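Local coordinates for protein glutathione S-transferase (Pseudomonas fluorescens, PDB 3M3M) that probably acts as a glutathione transferase, conjugating glutathione to electrophilic compounds, and binds glutathione and a sodium ion, at residues 72-77 against 95-100; 102-107 against 136-141; 149-154 against 159-164; 155-160 against 192-197. All coordinates share one frame; numbering follows the deposited sequence.

Contacts 1 to 3 are buried, whereas contact 4 is partly buried near the surface. Contact 1 joins the thioredoxin-like domain to the helical domain through two amides; the other three lie within the helical domain. Helix 87-117 serves both contact 1 and contact 2, and the latter has close carbon and carbonyl packing in place of hydrogen bonds between its segments. Contacts 3 and 4 meet on the beginning of helix 159-168 and share Ile159 and Ala160. There a buried carboxylate binds loop backbone in contact 3, while contact 4 relies on two rings and a water. Leu164 of contact 3 touches His104 of contact 2, and Ile159 packs against Asn74 and Ala77 of contact 1.

Contact 1: 72-77 against 95-100; sequences ILNFLA and QWQFFE
Two side-chain amides, those of Asn74 and Gln97, meet edge on with their planes 56° apart: Asn74 ND2 lies in the carbonyl plane of Gln97, on a lone pair of OE1, and OE1 in turn lies close to the plane of the Asn74 amide. The bond from ND2 to OE1 is 2.9 Å long but bent, with 144° at the hydrogen. It spans the domain interface of the glutathione transferase fold, where helix 69-77 of the thioredoxin-like domain faces helix 87-117 of the helical domain. The helices stand well apart, with 9.9 Å from Leu73 CA to Gln97 CA, and Gln97 bridges them with a chain extended beyond CG (chi2 -172°). Its NE2 passes Leu73, whose CD1 lies 3.7 Å from it, and makes a weak bond to Ile159 O, so both ends of this buried amide are engaged. An alanine in place of this glutamine is likely to leave Asn74 ND2 without its acceptor across the interface and a gap beside Leu73. One turn along, Glu100 OE1 accepts from Asn70, a sodium ligand, and OE2 pairs with Lys17. Asn74 ND2 serves a second acceptor as well, Asn70 O on its own helix.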
# COMPACT_ATOMS: atom_id res chain seq x y z
N ILE A 72 0.61 0.95 10.61
CA ILE A 72 0.99 -0.48 10.87
C ILE A 72 2.38 -0.80 10.30
O ILE A 72 3.20 -1.44 10.98
CB ILE A 72 -0.11 -1.45 10.32
CG1 ILE A 72 -1.45 -1.23 11.08
CG2 ILE A 72 0.44 -2.94 10.46
CD1 ILE A 72 -2.63 -1.80 10.21
N LEU A 73 2.72 -0.31 9.10
CA LEU A 73 4.06 -0.49 8.58
C LEU A 73 5.09 0.09 9.54
O LEU A 73 6.15 -0.53 9.79
CB LEU A 73 4.22 0.16 7.20
CG LEU A 73 3.42 -0.47 6.03
CD1 LEU A 73 3.64 0.37 4.75
CD2 LEU A 73 3.97 -1.95 5.86
N ASN A 74 4.82 1.31 10.06
CA ASN A 74 5.82 1.87 11.03
C ASN A 74 6.00 0.98 12.28
O ASN A 74 7.18 0.84 12.77
CB ASN A 74 5.38 3.27 11.42
CG ASN A 74 5.91 4.35 10.39
OD1 ASN A 74 7.02 4.85 10.51
ND2 ASN A 74 5.18 4.58 9.33
N PHE A 75 4.88 0.49 12.84
CA PHE A 75 4.97 -0.35 14.06
C PHE A 75 5.81 -1.62 13.74
O PHE A 75 6.71 -1.99 14.53
CB PHE A 75 3.60 -0.79 14.42
CG PHE A 75 3.53 -1.69 15.55
CD1 PHE A 75 3.79 -1.19 16.84
CD2 PHE A 75 3.27 -3.10 15.37
CE1 PHE A 75 3.69 -2.06 17.99
CE2 PHE A 75 3.18 -3.94 16.54
CZ PHE A 75 3.47 -3.42 17.79
N LEU A 76 5.51 -2.28 12.60
CA LEU A 76 6.23 -3.56 12.29
C LEU A 76 7.69 -3.35 11.98
O LEU A 76 8.58 -4.19 12.32
CB LEU A 76 5.55 -4.30 11.10
CG LEU A 76 4.15 -4.76 11.43
CD1 LEU A 76 3.37 -5.32 10.20
CD2 LEU A 76 4.14 -5.78 12.60
N ALA A 77 8.00 -2.24 11.34
CA ALA A 77 9.37 -1.99 10.78
C ALA A 77 10.33 -1.35 11.81
O ALA A 77 11.54 -1.19 11.55
CB ALA A 77 9.32 -1.06 9.54
N GLN A 95 7.49 11.20 4.62
CA GLN A 95 7.04 12.10 3.54
C GLN A 95 6.42 11.26 2.43
O GLN A 95 5.36 11.59 1.96
CB GLN A 95 8.29 12.87 3.04
CG GLN A 95 8.08 13.64 1.80
CD GLN A 95 9.44 14.10 1.29
OE1 GLN A 95 10.02 15.09 1.77
NE2 GLN A 95 9.99 13.33 0.31
N TRP A 96 7.14 10.24 1.94
CA TRP A 96 6.60 9.44 0.87
C TRP A 96 5.29 8.71 1.31
O TRP A 96 4.42 8.51 0.48
CB TRP A 96 7.68 8.42 0.38
CG TRP A 96 8.70 9.11 -0.43
CD1 TRP A 96 9.96 9.43 0.01
CD2 TRP A 96 8.52 9.74 -1.69
NE1 TRP A 96 10.62 10.20 -0.93
CE2 TRP A 96 9.78 10.37 -2.01
CE3 TRP A 96 7.45 9.77 -2.64
CZ2 TRP A 96 9.98 11.08 -3.20
CZ3 TRP A 96 7.67 10.51 -3.84
CH2 TRP A 96 8.94 11.12 -4.10
N GLN A 97 5.22 8.29 2.56
CA GLN A 97 3.96 7.66 3.02
C GLN A 97 2.76 8.65 3.09
O GLN A 97 1.66 8.21 2.73
CB GLN A 97 4.16 6.99 4.36
CG GLN A 97 5.18 5.76 4.31
CD GLN A 97 5.17 5.04 5.59
OE1 GLN A 97 5.31 5.68 6.65
NE2 GLN A 97 4.97 3.72 5.54
N PHE A 98 2.92 9.88 3.59
CA PHE A 98 1.78 10.81 3.58
C PHE A 98 1.47 11.15 2.13
O PHE A 98 0.30 11.30 1.78
CB PHE A 98 2.17 12.03 4.44
CG PHE A 98 2.15 11.70 5.90
CD1 PHE A 98 0.94 11.37 6.49
CD2 PHE A 98 3.32 11.73 6.69
CE1 PHE A 98 0.87 11.03 7.86
CE2 PHE A 98 3.30 11.41 8.02
CZ PHE A 98 2.06 11.05 8.62
N PHE A 99 2.52 11.36 1.30
CA PHE A 99 2.28 11.60 -0.12
C PHE A 99 1.48 10.46 -0.73
O PHE A 99 0.55 10.66 -1.51
CB PHE A 99 3.66 11.68 -0.85
CG PHE A 99 3.62 11.45 -2.37
CD1 PHE A 99 3.44 12.50 -3.28
CD2 PHE A 99 3.85 10.10 -2.88
CE1 PHE A 99 3.41 12.23 -4.73
CE2 PHE A 99 3.89 9.88 -4.27
CZ PHE A 99 3.68 10.90 -5.16
N GLU A 100 1.79 9.23 -0.30
CA GLU A 100 1.02 8.08 -0.88
C GLU A 100 -0.49 8.11 -0.49
O GLU A 100 -1.40 7.91 -1.40
CB GLU A 100 1.61 6.74 -0.40
CG GLU A 100 0.84 5.52 -0.96
CD GLU A 100 -0.18 4.91 0.04
OE1 GLU A 100 -0.06 5.13 1.25
OE2 GLU A 100 -1.01 4.11 -0.38

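Contact 2: 102-107 against 136-141; sequences YSHEPY and YKALDV
His104 turns the edge of its imidazole to helix 125-146, setting CD2 4.1 Å from Ala138 CB. At the same edge, NE2 comes 4.2 Å from Leu139 CD2; both methyl groups lie near the ring plane, and the histidine and leucine side chains cross at about a right angle. CG of His104 stands opposite the backbone N across CA-CB (chi1 -180°), which swings the ring off CB so that its CD2-NE2 edge comes up to Ala138 and Leu139; the end of the leucine brings its CD2 methyl to it. NE2 is also weakly bonded to Thr168 OG1 on helix 159-168, so the ring fills the corner between three helices, with Leu164 and Met142 also touching it. The backbones come close as well: His104 CA and Ala138 CA are 5.6 Å apart, and Ala138 CB lies only 3.2 Å from Ser103 O, a close fit of methyl group on carbonyl oxygen. This is helix packing inside the all-helical C-terminal domain of the transferase fold, with local axes 8.8 Å apart and running at 133° to each other. Helix 87-117 is irregular here. A wider pi-type turn covers 102-104, and Glu105 N probably bonds to Glu100 O five residues back, while Pro106 has no N-H to offer the turn before. Beyond the kink, Tyr107 N reaches His104 O at 2.9 Å, and the Tyr107 ring takes Pro106 CB over its centre and Ser103 O at its edge. Phe99, earlier on helix 87-117, packs on the same Ala138 methyl group.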
# COMPACT_ATOMS: atom_id res chain seq x y z
N TYR A 102 -2.21 10.89 0.28
CA TYR A 102 -2.91 12.15 -0.08
C TYR A 102 -2.95 12.32 -1.62
O TYR A 102 -3.98 12.70 -2.22
CB TYR A 102 -2.19 13.36 0.57
CG TYR A 102 -3.09 14.57 0.43
CD1 TYR A 102 -4.10 14.77 1.37
CD2 TYR A 102 -2.98 15.44 -0.67
CE1 TYR A 102 -5.02 15.83 1.26
CE2 TYR A 102 -3.90 16.53 -0.77
CZ TYR A 102 -4.89 16.70 0.23
OH TYR A 102 -5.83 17.73 0.10
N SER A 103 -1.85 11.97 -2.28
CA SER A 103 -1.61 12.31 -3.68
C SER A 103 -1.65 11.14 -4.64
O SER A 103 -1.59 11.36 -5.83
CB SER A 103 -0.23 13.02 -3.80
OG SER A 103 -0.34 14.34 -3.18
N HIS A 104 -1.65 9.90 -4.17
CA HIS A 104 -1.45 8.71 -5.00
C HIS A 104 -2.62 7.70 -4.81
O HIS A 104 -3.39 7.50 -5.70
CB HIS A 104 -0.11 8.09 -4.59
CG HIS A 104 0.29 6.86 -5.32
ND1 HIS A 104 -0.07 5.60 -4.90
CD2 HIS A 104 1.09 6.69 -6.39
CE1 HIS A 104 0.46 4.71 -5.71
NE2 HIS A 104 1.15 5.34 -6.63
N GLU A 105 -2.73 7.16 -3.59
CA GLU A 105 -3.78 6.17 -3.33
C GLU A 105 -5.22 6.59 -3.86
O GLU A 105 -5.88 5.82 -4.56
CB GLU A 105 -3.76 5.72 -1.82
CG GLU A 105 -4.41 4.37 -1.57
CD GLU A 105 -5.88 4.40 -1.35
OE1 GLU A 105 -6.55 5.45 -1.64
OE2 GLU A 105 -6.45 3.34 -0.90
N PRO A 106 -5.71 7.83 -3.58
CA PRO A 106 -7.08 8.13 -4.00
C PRO A 106 -7.25 8.14 -5.50
O PRO A 106 -8.42 8.16 -5.95
CB PRO A 106 -7.27 9.57 -3.52
CG PRO A 106 -6.36 9.69 -2.27
CD PRO A 106 -5.14 8.94 -2.78
N TYR A 107 -6.16 8.17 -6.27
CA TYR A 107 -6.29 8.17 -7.76
C TYR A 107 -5.98 6.77 -8.30
O TYR A 107 -6.72 6.24 -9.08
CB TYR A 107 -5.33 9.23 -8.38
CG TYR A 107 -5.59 10.56 -7.63
CD1 TYR A 107 -6.86 11.07 -7.58
CD2 TYR A 107 -4.61 11.16 -6.85
CE1 TYR A 107 -7.19 12.26 -6.88
CE2 TYR A 107 -4.91 12.33 -6.10
CZ TYR A 107 -6.21 12.85 -6.12
OH TYR A 107 -6.59 14.00 -5.40
N TYR A 136 -1.43 10.18 -12.66
CA TYR A 136 -0.23 10.34 -13.47
C TYR A 136 0.69 11.43 -12.87
O TYR A 136 1.86 11.34 -12.94
CB TYR A 136 -0.61 10.66 -14.92
CG TYR A 136 -0.89 9.44 -15.78
CD1 TYR A 136 -0.01 8.37 -15.84
CD2 TYR A 136 -2.03 9.36 -16.54
CE1 TYR A 136 -0.28 7.25 -16.67
CE2 TYR A 136 -2.28 8.26 -17.33
CZ TYR A 136 -1.41 7.22 -17.39
OH TYR A 136 -1.72 6.16 -18.18
N LYS A 137 0.11 12.48 -12.36
CA LYS A 137 0.90 13.52 -11.71
C LYS A 137 1.73 12.91 -10.57
O LYS A 137 2.87 13.24 -10.36
CB LYS A 137 -0.01 14.65 -11.20
CG LYS A 137 0.69 15.78 -10.45
CD LYS A 137 -0.39 16.88 -10.05
CE LYS A 137 0.14 18.07 -9.23
NZ LYS A 137 1.05 17.62 -8.04
N ALA A 138 1.10 12.03 -9.76
CA ALA A 138 1.86 11.36 -8.67
C ALA A 138 2.93 10.41 -9.23
O ALA A 138 4.06 10.35 -8.71
CB ALA A 138 0.85 10.56 -7.77
N LEU A 139 2.60 9.64 -10.28
CA LEU A 139 3.63 8.75 -10.86
C LEU A 139 4.79 9.57 -11.45
O LEU A 139 5.95 9.15 -11.31
CB LEU A 139 2.98 7.87 -11.96
CG LEU A 139 1.84 6.93 -11.44
CD1 LEU A 139 1.09 6.26 -12.66
CD2 LEU A 139 2.50 5.85 -10.54
N ASP A 140 4.48 10.79 -11.93
CA ASP A 140 5.55 11.64 -12.41
C ASP A 140 6.49 12.06 -11.32
O ASP A 140 7.72 12.05 -11.49
CB ASP A 140 4.99 12.94 -13.06
CG ASP A 140 4.29 12.72 -14.38
OD1 ASP A 140 4.42 11.62 -15.03
OD2 ASP A 140 3.50 13.64 -14.73
N VAL A 141 5.96 12.38 -10.13
CA VAL A 141 6.86 12.65 -8.97
C VAL A 141 7.80 11.48 -8.63
O VAL A 141 9.02 11.66 -8.38
CB VAL A 141 6.00 13.02 -7.72
CG1 VAL A 141 6.92 13.18 -6.49
CG2 VAL A 141 5.18 14.35 -8.02

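Contact 3: 149-154 against 159-164; sequences TPYLVG and IADIAL
The irregular loop 149-154 turns back on itself, with a 3.2 Å bond from Tyr151 N to Gly154 O and a positive phi at Gly154, and brings Leu152 CA to 6.2 Å from Asp161 CA on helix 159-168. Asp161 OD1 takes Leu152 N on the syn lone pair at 2.8 Å and a nearly straight 166°. A water lies 2.7 Å from Asp161 OD2, placed to donate to it, and accepts from Val153 N. One loop amide is bound directly and the next is reached through the water. With CG beside its own backbone N (chi1 -59°), the carboxylate leans back toward the start of the helix, where OD2 accepts from Ser158 N; OD1 has a further donor in Trp187 NE1. Three N-H donors, from Leu152, Ser158 and Trp187, with the water nearby, would be expected to favour the charged form of this buried carboxylate. Tyr151 crosses it at about a right angle, its CB 3.5 Å from OD2. Beside the carboxylate, Leu152 CD1 presses on Leu164 CD1 at 3.4 Å, tighter than usual for two methyl groups, and Ala160 CB meets both Leu152 and Val153. The bond from Ser158 N to Asp161 is the backbone half of an N-capping box, without the reciprocal side-chain bond to Asp161 N, and the Ser-x-x-Asp sequence starting this buried helix is a familiar signature of the glutathione transferase helical domain.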
# COMPACT_ATOMS: atom_id res chain seq x y z
N THR A 149 17.64 7.94 -7.65
CA THR A 149 18.03 7.02 -6.56
C THR A 149 17.26 5.71 -6.82
O THR A 149 16.23 5.68 -7.46
CB THR A 149 17.67 7.52 -5.11
OG1 THR A 149 16.25 7.79 -5.05
CG2 THR A 149 18.47 8.79 -4.67
N PRO A 150 17.75 4.61 -6.30
CA PRO A 150 17.13 3.36 -6.70
C PRO A 150 15.89 3.00 -5.82
O PRO A 150 15.06 2.17 -6.23
CB PRO A 150 18.23 2.32 -6.36
CG PRO A 150 19.05 2.97 -5.38
CD PRO A 150 19.07 4.41 -5.67
N TYR A 151 15.81 3.62 -4.66
CA TYR A 151 14.57 3.47 -3.82
C TYR A 151 14.13 4.89 -3.52
O TYR A 151 14.82 5.87 -3.92
CB TYR A 151 14.85 2.73 -2.51
CG TYR A 151 15.16 1.27 -2.79
CD1 TYR A 151 14.15 0.36 -3.12
CD2 TYR A 151 16.46 0.82 -2.76
CE1 TYR A 151 14.46 -1.01 -3.39
CE2 TYR A 151 16.78 -0.53 -3.06
CZ TYR A 151 15.77 -1.42 -3.34
OH TYR A 151 16.10 -2.77 -3.55
N LEU A 152 12.95 5.04 -2.92
CA LEU A 152 12.46 6.43 -2.76
C LEU A 152 13.31 7.22 -1.82
O LEU A 152 13.44 8.46 -2.00
CB LEU A 152 10.95 6.43 -2.30
CG LEU A 152 10.10 5.93 -3.47
CD1 LEU A 152 8.73 5.59 -2.86
CD2 LEU A 152 9.94 6.98 -4.58
N VAL A 153 13.89 6.53 -0.80
CA VAL A 153 14.73 7.20 0.17
C VAL A 153 16.14 6.60 0.02
O VAL A 153 16.44 5.54 0.61
CB VAL A 153 14.20 7.10 1.62
CG1 VAL A 153 15.12 7.84 2.64
CG2 VAL A 153 12.70 7.71 1.76
N GLY A 154 16.94 7.23 -0.85
CA GLY A 154 18.32 6.78 -1.05
C GLY A 154 18.49 5.36 -1.54
O GLY A 154 17.84 4.94 -2.50
N ILE A 159 9.85 1.23 4.19
CA ILE A 159 8.39 1.15 4.15
C ILE A 159 7.80 2.24 3.28
O ILE A 159 6.64 2.18 3.00
CB ILE A 159 7.77 1.26 5.61
CG1 ILE A 159 8.25 2.52 6.37
CG2 ILE A 159 8.25 -0.03 6.40
CD1 ILE A 159 7.61 2.57 7.84
N ALA A 160 8.60 3.24 2.86
CA ALA A 160 8.03 4.15 1.81
C ALA A 160 7.86 3.40 0.50
O ALA A 160 6.86 3.59 -0.19
CB ALA A 160 8.97 5.35 1.54
N ASP A 161 8.84 2.58 0.12
CA ASP A 161 8.69 1.79 -1.14
C ASP A 161 7.54 0.81 -0.99
O ASP A 161 6.80 0.62 -1.92
CB ASP A 161 10.01 1.01 -1.36
CG ASP A 161 11.23 1.97 -1.47
OD1 ASP A 161 11.33 2.76 -2.42
OD2 ASP A 161 12.06 1.92 -0.56
N ILE A 162 7.47 0.11 0.15
CA ILE A 162 6.40 -0.87 0.38
C ILE A 162 5.02 -0.13 0.24
O ILE A 162 4.09 -0.60 -0.49
CB ILE A 162 6.50 -1.50 1.71
CG1 ILE A 162 7.79 -2.42 1.77
CG2 ILE A 162 5.21 -2.34 2.00
CD1 ILE A 162 8.16 -2.83 3.18
N ALA A 163 4.90 1.01 0.89
CA ALA A 163 3.62 1.78 0.82
C ALA A 163 3.24 2.09 -0.65
O ALA A 163 2.04 2.02 -1.06
CB ALA A 163 3.78 3.07 1.67
N LEU A 164 4.21 2.58 -1.45
CA LEU A 164 3.91 2.96 -2.85
C LEU A 164 3.88 1.77 -3.82
O LEU A 164 3.20 1.86 -4.88
CB LEU A 164 4.87 4.06 -3.33
CG LEU A 164 4.41 5.42 -2.69
CD1 LEU A 164 5.45 6.39 -2.53
CD2 LEU A 164 3.28 6.01 -3.48
O HOH W 1 13.36 4.01 0.49

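Contact 4: 155-160 against 192-197; sequences EHYSIA and QSHPRH
Tyr157 and His194 touch through ring carbons, Tyr157 CD2 lying 3.9 Å from His194 CD2. The histidine carbon sits at the edge of the phenol ring, near its plane. Tyr157 CG lies opposite its backbone N (chi1 -177°), which extends the ring toward His194. Since the planes are 50° apart and the ring centroids 5.9 Å apart, the pair is an oblique meeting of two aromatics. At the far end of the phenol, a water lies 2.6 Å from Tyr157 OH and 2.8 Å from His197 ND1, joining the tyrosine to the other end of the 192-197 segment. The His194 ring is fixed from its own side. Its ND1 accepts from Arg196 N at 2.9 Å, nearly in the ring plane and almost straight at 167°, while Pro195 CD lies over the rim of one face. An alanine in place of this histidine would probably leave Arg196 N without this acceptor and open a gap beside the Tyr157 ring. Around them the backbone makes a type I beta turn from His194 to His197, closed by a 3.0 Å bond from His197 N to His194 O. Tyr151 meets the Tyr157 ring at a shallow angle. The residue after Tyr157, Ser158, is the N-cap of helix 159-168, its OG accepting from Ala160 N at 3.1 Å. The contact thus joins the loop entering helix 159-168 to the turn leaving helix 182-192. Helix 13-24 of the thioredoxin-like domain lies against both, with Leu24 touching the Tyr157 and His194 side chains and Tyr16 and Leu20 touching His197.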
# COMPACT_ATOMS: atom_id res chain seq x y z
N GLU A 155 19.46 4.68 -0.93
CA GLU A 155 19.87 3.36 -1.40
C GLU A 155 19.27 2.25 -0.65
O GLU A 155 19.78 1.10 -0.80
CB GLU A 155 21.44 3.24 -1.20
CG GLU A 155 22.23 4.18 -2.06
CD GLU A 155 22.41 3.63 -3.49
OE1 GLU A 155 22.45 2.37 -3.67
OE2 GLU A 155 22.57 4.44 -4.44
N HIS A 156 18.30 2.51 0.26
CA HIS A 156 17.85 1.41 1.11
C HIS A 156 16.30 1.28 0.92
O HIS A 156 15.56 2.26 1.08
CB HIS A 156 18.17 1.68 2.58
CG HIS A 156 19.65 1.75 2.83
ND1 HIS A 156 20.44 0.63 2.89
CD2 HIS A 156 20.50 2.81 2.88
CE1 HIS A 156 21.71 0.97 3.07
NE2 HIS A 156 21.78 2.30 3.05
N TYR A 157 15.88 0.05 0.61
CA TYR A 157 14.46 -0.32 0.57
C TYR A 157 13.86 -0.07 1.91
O TYR A 157 14.43 -0.46 2.97
CB TYR A 157 14.44 -1.84 0.21
CG TYR A 157 13.10 -2.49 0.05
CD1 TYR A 157 11.99 -1.78 -0.47
CD2 TYR A 157 12.97 -3.87 0.27
CE1 TYR A 157 10.75 -2.46 -0.63
CE2 TYR A 157 11.75 -4.55 0.11
CZ TYR A 157 10.66 -3.82 -0.38
OH TYR A 157 9.49 -4.47 -0.55
N SER A 158 12.68 0.63 1.92
CA SER A 158 12.07 1.03 3.22
C SER A 158 10.55 0.89 3.09
O SER A 158 10.00 0.58 2.00
CB SER A 158 12.37 2.52 3.49
OG SER A 158 11.66 3.37 2.59
N ILE A 159 9.85 1.23 4.19
CA ILE A 159 8.39 1.15 4.15
C ILE A 159 7.80 2.24 3.28
O ILE A 159 6.64 2.18 3.00
CB ILE A 159 7.77 1.26 5.61
CG1 ILE A 159 8.25 2.52 6.37
CG2 ILE A 159 8.25 -0.03 6.40
CD1 ILE A 159 7.61 2.57 7.84
N ALA A 160 8.60 3.24 2.86
CA ALA A 160 8.03 4.15 1.81
C ALA A 160 7.86 3.40 0.50
O ALA A 160 6.86 3.59 -0.19
CB ALA A 160 8.97 5.35 1.54
N GLN A 192 10.69 -6.36 -6.11
CA GLN A 192 10.32 -7.75 -6.37
C GLN A 192 11.50 -8.73 -6.28
O GLN A 192 11.27 -9.94 -6.11
CB GLN A 192 9.80 -7.85 -7.81
CG GLN A 192 8.43 -7.47 -7.95
CD GLN A 192 8.13 -7.12 -9.38
OE1 GLN A 192 8.88 -7.60 -10.27
NE2 GLN A 192 7.05 -6.29 -9.65
N SER A 193 12.72 -8.22 -6.33
CA SER A 193 13.90 -9.03 -6.23
C SER A 193 14.32 -9.32 -4.81
O SER A 193 15.27 -10.11 -4.58
CB SER A 193 15.06 -8.38 -7.02
OG SER A 193 15.69 -7.35 -6.26
N HIS A 194 13.68 -8.72 -3.82
CA HIS A 194 14.11 -8.97 -2.50
C HIS A 194 13.86 -10.48 -2.22
O HIS A 194 12.83 -11.03 -2.67
CB HIS A 194 13.25 -8.17 -1.48
CG HIS A 194 13.77 -8.30 -0.10
ND1 HIS A 194 13.61 -9.45 0.67
CD2 HIS A 194 14.46 -7.42 0.67
CE1 HIS A 194 14.17 -9.27 1.85
NE2 HIS A 194 14.68 -8.03 1.88
N PRO A 195 14.83 -11.16 -1.58
CA PRO A 195 14.68 -12.61 -1.50
C PRO A 195 13.43 -13.07 -0.70
O PRO A 195 12.98 -14.22 -0.91
CB PRO A 195 15.99 -13.04 -0.86
CG PRO A 195 16.50 -11.79 -0.10
CD PRO A 195 16.10 -10.64 -1.03
N ARG A 196 12.85 -12.20 0.13
CA ARG A 196 11.68 -12.58 0.93
C ARG A 196 10.42 -11.93 0.38
O ARG A 196 9.35 -12.06 1.04
CB ARG A 196 11.88 -12.19 2.40
CG ARG A 196 13.06 -12.90 3.08
CD ARG A 196 13.00 -12.70 4.58
NE ARG A 196 11.71 -13.21 5.14
CZ ARG A 196 11.51 -14.46 5.55
NH1 ARG A 196 12.57 -15.33 5.57
NH2 ARG A 196 10.32 -14.86 5.96
N HIS A 197 10.53 -11.38 -0.83
CA HIS A 197 9.34 -10.70 -1.45
C HIS A 197 8.19 -11.74 -1.55
O HIS A 197 8.46 -12.98 -1.86
CB HIS A 197 9.65 -10.16 -2.82
CG HIS A 197 8.45 -9.45 -3.44
ND1 HIS A 197 8.02 -8.24 -2.96
CD2 HIS A 197 7.63 -9.77 -4.48
CE1 HIS A 197 6.97 -7.82 -3.68
NE2 HIS A 197 6.70 -8.75 -4.59
O HOH W 2 9.97 -6.89 -1.51